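Local coordinates for nitrophorin Cim l NP (Cimex lectularius, PDB 2IMQ), which carries nitric oxide on a heme b group and delivers it to the bed bug's victim during feeding, causing vasodilation, at residues A[194-197]-A[198-201]. Numbering follows the deposited sequence. Where two conformers were deposited one is given.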
ATOM      1  N   GLY A 194      18.879  12.028  -4.457  1.00 14.40           N
ATOM      2  CA  GLY A 194      19.466  12.937  -3.502  1.00 14.57           C
ATOM      3  C   GLY A 194      18.507  13.233  -2.387  1.00 14.13           C
ATOM      4  O   GLY A 194      18.897  13.306  -1.208  1.00 15.02           O
ATOM      5  N   LEU A 195      17.247  13.423  -2.702  1.00 13.38           N
ATOM      6  CA  LEU A 195      16.229  13.674  -1.680  1.00 12.87           C
ATOM      7  C   LEU A 195      15.933  12.396  -0.876  1.00 13.08           C
ATOM      8  O   LEU A 195      15.746  12.430   0.352  1.00 13.04           O
ATOM      9  CB  LEU A 195      14.977  14.287  -2.287  1.00 14.01           C
ATOM     10  CG  LEU A 195      13.907  14.735  -1.284  1.00 14.61           C
ATOM     11  CD1 LEU A 195      14.480  15.689  -0.301  1.00 16.18           C
ATOM     12  CD2 LEU A 195      12.748  15.275  -1.978  1.00 17.75           C
ATOM     13  N   MET A 196      15.944  11.272  -1.566  0.50 13.61           N
ATOM     14  CA  MET A 196      15.755   9.971  -0.940  0.50 13.56           C
ATOM     15  C   MET A 196      16.820   9.664   0.083  0.50 13.24           C
ATOM     16  O   MET A 196      16.613   8.865   0.992  0.50 13.82           O
ATOM     17  CB  MET A 196      15.681   8.856  -1.998  0.50 14.68           C
ATOM     18  CG  MET A 196      15.003   7.577  -1.539  0.50 13.38           C
ATOM     19  SD  MET A 196      13.245   7.977  -1.166  0.50 17.64           S
ATOM     20  CE  MET A 196      12.342   7.733  -2.579  0.50 19.24           C
ATOM     21  N   ALA A 197      17.977  10.308  -0.001  1.00 13.53           N
ATOM     22  CA  ALA A 197      19.011  10.160   1.023  1.00 15.42           C
ATOM     23  C   ALA A 197      18.516  10.589   2.423  1.00 14.36           C
ATOM     24  O   ALA A 197      18.988  10.081   3.403  1.00 16.91           O
ATOM     25  CB  ALA A 197      20.264  10.874   0.651  1.00 16.82           C
ATOM     26  N   PHE A 198      17.516  11.460   2.482  1.00 13.04           N
ATOM     27  CA  PHE A 198      16.936  11.990   3.735  1.00 13.63           C
ATOM     28  C   PHE A 198      15.675  11.231   4.146  1.00 13.34           C
ATOM     29  O   PHE A 198      15.138  11.488   5.216  1.00 13.95           O
ATOM     30  CB  PHE A 198      16.633  13.472   3.575  1.00 14.85           C
ATOM     31  CG  PHE A 198      17.836  14.260   3.252  1.00 15.30           C
ATOM     32  CD1 PHE A 198      18.083  14.689   1.965  1.00 15.31           C
ATOM     33  CD2 PHE A 198      18.755  14.574   4.235  1.00 16.23           C
ATOM     34  CE1 PHE A 198      19.218  15.389   1.664  1.00 17.19           C
ATOM     35  CE2 PHE A 198      19.893  15.318   3.901  1.00 18.83           C
ATOM     36  CZ  PHE A 198      20.108  15.691   2.636  1.00 17.75           C
ATOM     37  N   ASP A 199      15.190  10.317   3.315  1.00 12.31           N
ATOM     38  CA  ASP A 199      14.029   9.559   3.627  1.00 12.43           C
ATOM     39  C   ASP A 199      14.316   8.613   4.797  1.00 11.97           C
ATOM     40  O   ASP A 199      15.386   8.053   4.937  1.00 13.76           O
ATOM     41  CB  ASP A 199      13.575   8.775   2.372  1.00 12.50           C
ATOM     42  CG  ASP A 199      12.419   7.880   2.677  1.00 12.75           C
ATOM     43  OD1 ASP A 199      11.249   8.354   2.696  1.00 13.28           O
ATOM     44  OD2 ASP A 199      12.601   6.637   2.850  1.00 12.61           O
ATOM     45  N   GLN A 200      13.282   8.430   5.619  1.00 12.62           N
ATOM     46  CA  GLN A 200      13.439   7.667   6.889  1.00 12.51           C
ATOM     47  C   GLN A 200      13.340   6.151   6.759  1.00 12.27           C
ATOM     48  O   GLN A 200      13.585   5.463   7.718  1.00 13.71           O
ATOM     49  CB  GLN A 200      12.439   8.189   7.908  1.00 12.14           C
ATOM     50  CG  GLN A 200      12.729   9.590   8.391  1.00 12.93           C
ATOM     51  CD  GLN A 200      11.632  10.227   9.140  1.00 13.62           C
ATOM     52  OE1 GLN A 200      10.448   9.998   8.884  1.00 13.12           O
ATOM     53  NE2 GLN A 200      12.011  11.151  10.021  1.00 16.48           N
ATOM     54  N   LEU A 201      13.045   5.600   5.585  1.00 12.83           N
ATOM     55  CA  LEU A 201      12.917   4.145   5.511  1.00 12.92           C
ATOM     56  C   LEU A 201      14.230   3.499   5.898  1.00 13.21           C
ATOM     57  O   LEU A 201      14.256   2.511   6.632  1.00 13.82           O
ATOM     58  CB  LEU A 201      12.425   3.704   4.141  1.00 13.64           C
ATOM     59  CG  LEU A 201      12.228   2.174   4.022  1.00 15.29           C
ATOM     60  CD1 LEU A 201      11.179   1.696   4.990  1.00 17.59           C
ATOM     61  CD2 LEU A 201      11.828   1.873   2.586  1.00 16.60           C
TER
HETATM   62  O   HOH W   1      17.868   8.919   5.751  1.00 28.16           O
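Two successive i to i+3 backbone bonds carry the chain from helix 192-196 into the turn: F198 N gives its hydrogen to L195 O at 2.9 Å, and D199 N follows with M196 O at 3.1 Å, closing a type I beta turn from M196 to D199. With CG beside its own backbone N (chi1 -59°), F198 folds its ring back along the chain over 194-195. L195 O lies at the ring's edge, near its plane, 3.6 Å from F198 CD1. G194 O approaches F198 CD1 obliquely, also at 3.6 Å. The L195 side chain meets the ring loosely, L195 CD1 to F198 CD1 at 4.4 Å, and also packs on A183, L186 and V187 of helix 180-188; H182 from that helix turns its ring nearly perpendicular to F198. On another side of the turn, M196 and D199 run side by side in the same direction. In the conformer given, M196 SD lies 3.6 Å from D199 CB, a contact the second conformer may not share. CG of D199 lies anti to its backbone N (chi1 176°). From there the carboxylate reaches forward: D199 OD2 takes the hydrogen of L201 N from above its plane at 3.0 Å, capping helix 201-206, and OD1 forms a salt bridge with R244 of strand 243-248. A water donates to both A197 O and D199 O and so bridges the two carbonyls. Buried D199 thus has both carboxylate oxygens bonded, and the nearby arginine and helix start probably favour its charged form. Its backbone N closes the turn while its side chain caps the next helix, so D199 helps to tie the short connection between helices 192-196 and 201-206 to strand 243-248, at the edge of the five-stranded sheet.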